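Local coordinates for cerato-platanin-like protein (Moniliophthora perniciosa, PDB 3SUM), which is of unresolved function but belongs to the cerato-platanins, small fungal proteins with a double-psi beta-barrel fold that are typically secreted and often elicit plant defence responses, at residues N2-N13 with G106-Y118. Sequence-based numbering, arbitrary orientation.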
loop_
_atom_site.group_PDB
_atom_site.type_symbol
_atom_site.label_atom_id
_atom_site.label_comp_id
_atom_site.label_asym_id
_atom_site.label_seq_id
_atom_site.Cartn_x
_atom_site.Cartn_y
_atom_site.Cartn_z
ATOM N N ASN A 2 -9.133 -6.059 -13.045
ATOM C CA ASN A 2 -9.540 -4.659 -13.389
ATOM C C ASN A 2 -9.250 -3.770 -12.169
ATOM O O ASN A 2 -10.173 -3.069 -11.728
ATOM C CB ASN A 2 -11.050 -4.594 -13.628
ATOM C CG ASN A 2 -11.525 -3.261 -14.319
ATOM O OD1 ASN A 2 -12.436 -3.303 -15.169
ATOM N ND2 ASN A 2 -10.917 -2.091 -13.960
ATOM N N TRP A 3 -8.030 -3.793 -11.614
ATOM C CA TRP A 3 -7.735 -2.946 -10.459
ATOM C C TRP A 3 -7.398 -1.566 -10.931
ATOM O O TRP A 3 -6.743 -1.413 -11.967
ATOM C CB TRP A 3 -6.582 -3.532 -9.579
ATOM C CG TRP A 3 -6.969 -4.728 -8.615
ATOM C CD1 TRP A 3 -6.828 -6.065 -8.852
ATOM C CD2 TRP A 3 -7.501 -4.608 -7.300
ATOM N NE1 TRP A 3 -7.211 -6.783 -7.765
ATOM C CE2 TRP A 3 -7.625 -5.907 -6.786
ATOM C CE3 TRP A 3 -7.782 -3.512 -6.459
ATOM C CZ2 TRP A 3 -8.058 -6.148 -5.513
ATOM C CZ3 TRP A 3 -8.282 -3.768 -5.186
ATOM C CH2 TRP A 3 -8.417 -5.077 -4.736
ATOM N N LEU A 4 -7.886 -0.564 -10.195
ATOM C CA LEU A 4 -7.576 0.873 -10.404
ATOM C C LEU A 4 -6.692 1.314 -9.246
ATOM O O LEU A 4 -6.779 0.780 -8.130
ATOM C CB LEU A 4 -8.858 1.760 -10.333
ATOM C CG LEU A 4 -9.948 1.508 -11.372
ATOM C CD1 LEU A 4 -11.015 2.612 -11.207
ATOM C CD2 LEU A 4 -9.347 1.626 -12.759
ATOM N N ILE A 5 -5.855 2.329 -9.483
ATOM C CA ILE A 5 -5.209 2.933 -8.344
ATOM C C ILE A 5 -5.390 4.467 -8.485
ATOM O O ILE A 5 -5.351 5.017 -9.603
ATOM C CB ILE A 5 -3.740 2.568 -8.271
ATOM C CG1 ILE A 5 -3.141 3.111 -6.936
ATOM C CG2 ILE A 5 -2.972 2.976 -9.606
ATOM C CD1 ILE A 5 -2.054 2.303 -6.398
ATOM N N LYS A 6 -5.590 5.127 -7.378
ATOM C CA LYS A 6 -5.694 6.573 -7.322
ATOM C C LYS A 6 -4.724 6.930 -6.210
ATOM O O LYS A 6 -4.253 6.071 -5.486
ATOM C CB LYS A 6 -7.110 6.970 -6.848
ATOM C CG LYS A 6 -8.146 6.707 -7.997
ATOM C CD LYS A 6 -9.591 6.842 -7.376
ATOM C CE LYS A 6 -10.722 6.423 -8.335
ATOM N NZ LYS A 6 -10.739 7.411 -9.503
ATOM N N TRP A 7 -4.380 8.199 -6.135
ATOM C CA TRP A 7 -3.459 8.604 -5.137
ATOM C C TRP A 7 -4.113 9.586 -4.178
ATOM O O TRP A 7 -5.058 10.303 -4.511
ATOM C CB TRP A 7 -2.155 9.142 -5.765
ATOM C CG TRP A 7 -2.298 10.356 -6.669
ATOM C CD1 TRP A 7 -2.386 10.352 -8.016
ATOM C CD2 TRP A 7 -2.333 11.714 -6.262
ATOM N NE1 TRP A 7 -2.463 11.635 -8.472
ATOM C CE2 TRP A 7 -2.476 12.489 -7.405
ATOM C CE3 TRP A 7 -2.302 12.351 -5.004
ATOM C CZ2 TRP A 7 -2.540 13.913 -7.373
ATOM C CZ3 TRP A 7 -2.345 13.750 -4.963
ATOM C CH2 TRP A 7 -2.482 14.519 -6.134
ATOM N N ASP A 8 -3.516 9.647 -3.006
ATOM C CA ASP A 8 -4.014 10.455 -1.891
ATOM C C ASP A 8 -2.838 10.603 -0.951
ATOM O O ASP A 8 -2.257 9.629 -0.473
ATOM C CB ASP A 8 -5.167 9.714 -1.158
ATOM C CG ASP A 8 -5.856 10.528 -0.048
ATOM O OD1 ASP A 8 -5.303 11.443 0.522
ATOM O OD2 ASP A 8 -6.964 10.112 0.364
ATOM N N ASP A 9 -2.595 11.856 -0.596
ATOM C CA ASP A 9 -1.561 12.262 0.312
ATOM C C ASP A 9 -1.696 11.630 1.671
ATOM O O ASP A 9 -0.688 11.406 2.349
ATOM C CB ASP A 9 -1.679 13.793 0.463
ATOM C CG ASP A 9 -0.573 14.385 1.338
ATOM O OD1 ASP A 9 0.543 14.545 0.784
ATOM O OD2 ASP A 9 -0.849 14.700 2.529
ATOM N N LYS A 10 -2.931 11.267 2.077
ATOM C CA LYS A 10 -3.123 10.626 3.381
ATOM C C LYS A 10 -2.125 9.495 3.648
ATOM O O LYS A 10 -1.603 9.310 4.740
ATOM C CB LYS A 10 -4.563 10.004 3.473
ATOM C CG LYS A 10 -4.814 9.386 4.838
ATOM C CD LYS A 10 -6.314 8.867 4.918
ATOM C CE LYS A 10 -6.679 8.272 6.283
ATOM N NZ LYS A 10 -8.071 7.515 6.328
ATOM N N PHE A 11 -1.919 8.658 2.638
ATOM C CA PHE A 11 -1.130 7.433 2.816
ATOM C C PHE A 11 0.379 7.665 2.799
ATOM O O PHE A 11 1.150 6.725 2.930
ATOM C CB PHE A 11 -1.603 6.454 1.774
ATOM C CG PHE A 11 -3.067 6.269 1.899
ATOM C CD1 PHE A 11 -3.592 5.730 3.076
ATOM C CD2 PHE A 11 -3.927 6.686 0.890
ATOM C CE1 PHE A 11 -5.018 5.611 3.247
ATOM C CE2 PHE A 11 -5.320 6.574 1.032
ATOM C CZ PHE A 11 -5.878 6.010 2.213
ATOM N N GLN A 12 0.783 8.911 2.674
ATOM C CA GLN A 12 2.210 9.161 2.934
ATOM C C GLN A 12 2.361 10.269 3.952
ATOM O O GLN A 12 3.426 10.948 4.025
ATOM C CB GLN A 12 2.992 9.466 1.648
ATOM C CG GLN A 12 2.550 10.649 0.871
ATOM C CD GLN A 12 3.381 10.810 -0.341
ATOM O OE1 GLN A 12 3.679 9.827 -1.023
ATOM N NE2 GLN A 12 3.860 12.053 -0.589
ATOM N N ASN A 13 1.310 10.427 4.729
ATOM C CA ASN A 13 1.348 11.395 5.829
ATOM C C ASN A 13 1.824 10.723 7.080
ATOM O O ASN A 13 1.026 10.158 7.817
ATOM C CB ASN A 13 -0.016 12.041 6.023
ATOM C CG ASN A 13 0.028 13.207 7.030
ATOM O OD1 ASN A 13 0.972 13.331 7.840
ATOM N ND2 ASN A 13 -0.988 14.079 6.968
ATOM N N GLY A 106 -0.153 8.070 -14.399
ATOM C CA GLY A 106 -1.151 7.831 -13.366
ATOM C C GLY A 106 -1.284 9.016 -12.450
ATOM O O GLY A 106 -2.407 9.370 -12.038
ATOM N N TYR A 107 -0.138 9.626 -12.129
ATOM C CA TYR A 107 -0.145 10.721 -11.189
ATOM C C TYR A 107 -0.838 11.932 -11.808
ATOM O O TYR A 107 -1.638 12.572 -11.149
ATOM C CB TYR A 107 1.277 11.081 -10.784
ATOM C CG TYR A 107 1.385 12.334 -9.984
ATOM C CD1 TYR A 107 0.869 12.403 -8.690
ATOM C CD2 TYR A 107 2.058 13.446 -10.509
ATOM C CE1 TYR A 107 0.987 13.587 -7.951
ATOM C CE2 TYR A 107 2.163 14.638 -9.788
ATOM C CZ TYR A 107 1.662 14.667 -8.522
ATOM O OH TYR A 107 1.806 15.816 -7.832
ATOM N N ASP A 108 -0.481 12.257 -13.053
ATOM C CA ASP A 108 -1.015 13.459 -13.688
ATOM C C ASP A 108 -2.506 13.285 -13.929
ATOM O O ASP A 108 -3.280 14.223 -13.740
ATOM C CB ASP A 108 -0.361 13.673 -14.998
ATOM C CG ASP A 108 1.097 14.109 -14.856
ATOM O OD1 ASP A 108 1.534 14.465 -13.755
ATOM O OD2 ASP A 108 1.765 14.085 -15.887
ATOM N N TRP A 109 -2.916 12.081 -14.285
ATOM C CA TRP A 109 -4.361 11.907 -14.498
ATOM C C TRP A 109 -5.146 11.778 -13.187
ATOM O O TRP A 109 -6.365 12.161 -13.067
ATOM C CB TRP A 109 -4.607 10.660 -15.389
ATOM C CG TRP A 109 -6.100 10.580 -15.759
ATOM C CD1 TRP A 109 -6.996 9.603 -15.369
ATOM C CD2 TRP A 109 -6.823 11.510 -16.557
ATOM N NE1 TRP A 109 -8.221 9.878 -15.925
ATOM C CE2 TRP A 109 -8.163 11.046 -16.629
ATOM C CE3 TRP A 109 -6.484 12.705 -17.215
ATOM C CZ2 TRP A 109 -9.170 11.740 -17.337
ATOM C CZ3 TRP A 109 -7.502 13.406 -17.952
ATOM C CH2 TRP A 109 -8.814 12.907 -17.994
ATOM N N GLY A 110 -4.494 11.101 -12.260
ATOM C CA GLY A 110 -4.914 10.904 -10.901
ATOM C C GLY A 110 -5.551 9.511 -10.679
ATOM O O GLY A 110 -5.754 9.085 -9.514
ATOM N N THR A 111 -5.884 8.814 -11.767
ATOM C CA THR A 111 -6.404 7.457 -11.631
ATOM C C THR A 111 -5.667 6.700 -12.712
ATOM O O THR A 111 -5.533 7.212 -13.840
ATOM C CB THR A 111 -7.922 7.401 -11.968
ATOM O OG1 THR A 111 -8.650 8.258 -11.085
ATOM C CG2 THR A 111 -8.481 5.947 -11.837
ATOM N N ALA A 112 -5.244 5.489 -12.409
ATOM C CA ALA A 112 -4.561 4.623 -13.410
ATOM C C ALA A 112 -5.134 3.213 -13.257
ATOM O O ALA A 112 -5.443 2.786 -12.163
ATOM C CB ALA A 112 -3.015 4.600 -13.106
ATOM N N GLN A 113 -5.221 2.479 -14.362
ATOM C CA GLN A 113 -5.628 1.102 -14.273
ATOM C C GLN A 113 -4.351 0.293 -14.153
ATOM O O GLN A 113 -3.369 0.624 -14.830
ATOM C CB GLN A 113 -6.391 0.752 -15.524
ATOM C CG GLN A 113 -7.351 1.870 -15.791
ATOM C CD GLN A 113 -8.537 1.390 -16.492
ATOM O OE1 GLN A 113 -9.055 0.299 -16.167
ATOM N NE2 GLN A 113 -8.991 2.185 -17.490
ATOM N N LEU A 114 -4.389 -0.718 -13.269
ATOM C CA LEU A 114 -3.240 -1.589 -13.048
ATOM C C LEU A 114 -3.238 -2.708 -13.996
ATOM O O LEU A 114 -4.292 -3.159 -14.377
ATOM C CB LEU A 114 -3.225 -2.132 -11.647
ATOM C CG LEU A 114 -3.085 -1.039 -10.605
ATOM C CD1 LEU A 114 -3.080 -1.754 -9.199
ATOM C CD2 LEU A 114 -1.776 -0.215 -10.794
ATOM N N PHE A 115 -2.043 -3.185 -14.376
ATOM C CA PHE A 115 -1.970 -4.453 -15.107
ATOM C C PHE A 115 -2.446 -5.609 -14.246
ATOM O O PHE A 115 -3.196 -6.478 -14.725
ATOM C CB PHE A 115 -0.529 -4.765 -15.558
ATOM C CG PHE A 115 -0.451 -6.063 -16.266
ATOM C CD1 PHE A 115 -0.067 -7.195 -15.590
ATOM C CD2 PHE A 115 -0.921 -6.167 -17.569
ATOM C CE1 PHE A 115 -0.046 -8.414 -16.176
ATOM C CE2 PHE A 115 -0.879 -7.417 -18.212
ATOM C CZ PHE A 115 -0.479 -8.536 -17.503
ATOM N N SER A 116 -2.051 -5.628 -12.957
ATOM C CA SER A 116 -2.424 -6.758 -12.114
ATOM C C SER A 116 -2.187 -6.314 -10.691
ATOM O O SER A 116 -1.430 -5.349 -10.470
ATOM C CB SER A 116 -1.531 -7.968 -12.382
ATOM O OG SER A 116 -0.157 -7.598 -12.137
ATOM N N ALA A 117 -2.795 -7.023 -9.751
ATOM C CA ALA A 117 -2.533 -6.846 -8.327
ATOM C C ALA A 117 -2.825 -8.176 -7.728
ATOM O O ALA A 117 -3.897 -8.764 -8.008
ATOM C CB ALA A 117 -3.504 -5.812 -7.698
ATOM N N TYR A 118 -1.911 -8.673 -6.897
ATOM C CA TYR A 118 -2.198 -9.894 -6.152
ATOM C C TYR A 118 -1.417 -9.879 -4.867
ATOM O O TYR A 118 -0.358 -9.206 -4.772
ATOM C CB TYR A 118 -1.845 -11.140 -6.978
ATOM C CG TYR A 118 -0.449 -11.244 -7.541
ATOM C CD1 TYR A 118 -0.171 -10.840 -8.842
ATOM C CD2 TYR A 118 0.583 -11.788 -6.790
ATOM C CE1 TYR A 118 1.127 -10.955 -9.387
ATOM C CE2 TYR A 118 1.868 -11.964 -7.337
ATOM C CZ TYR A 118 2.120 -11.537 -8.605
ATOM O OH TYR A 118 3.376 -11.725 -9.083
HETATM O O HOH W 1 -5.674 -5.212 -12.453
HETATM O O HOH W 2 -5.919 10.703 -7.354
#
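The indole of Trp-7 lies between water 2 on one face and the ring of Tyr-107 on the other, where Tyr-107 CE1 stands 3.5 Å above the indole plane and near its rim. The two rings meet obliquely, their planes 35° apart. Gly-106 O lies at the indole edge, as a contact only. NE1 of the indole donates to Tyr-107 O (3.0 Å), reaching a lone pair in the carbonyl plane although the oxygen sits 21° out of the ring plane. Chi1 of Trp-7, 61°, sets CG between backbone N and carbonyl carbon and carries the ring across to helix 105-109. A leucine in place of Trp-7 would probably leave Tyr-107 O without its indole donor and the tyrosine ring less covered. Trp-3 is held differently: Ala-117 CB lies over one face in a CH-pi contact, 3.7 Å from the five-membered ring centroid, and water 1 lies in plane at the edge.

Between the tryptophans the backbones pair antiparallel. Ile-5 and Ala-112 form a hydrogen-bonded pair, Ile-5 N giving to Ala-112 O (2.7 Å) and Ala-112 N returning to Ile-5 O (2.8 Å); Leu-114 N adds a bond to Trp-3 O. On the face of Ile-5 and Ala-112, Ile-5 CG2 packs on Leu-114 CD2 (3.6 Å). On the other face the Leu-4 and Gln-113 side chains run side by side, CD2 touching CG at 3.6 Å, and Lys-6, bent at its last torsion, brings NZ to Thr-111 OG1 (2.8 Å). Water 2 links Trp-7 N to Gly-110 O, and water 1 joins Trp-3 N to Leu-114 O.

Within this chain, strand 111-113 lies at one end of the sheet in the double-psi beta-barrel fold, beside 4-7, which pairs on its far side with 86-89. There Trp-3 stacks on Phe-87, while Val-94 of helix 91-97 touches Ile-5 and Trp-7.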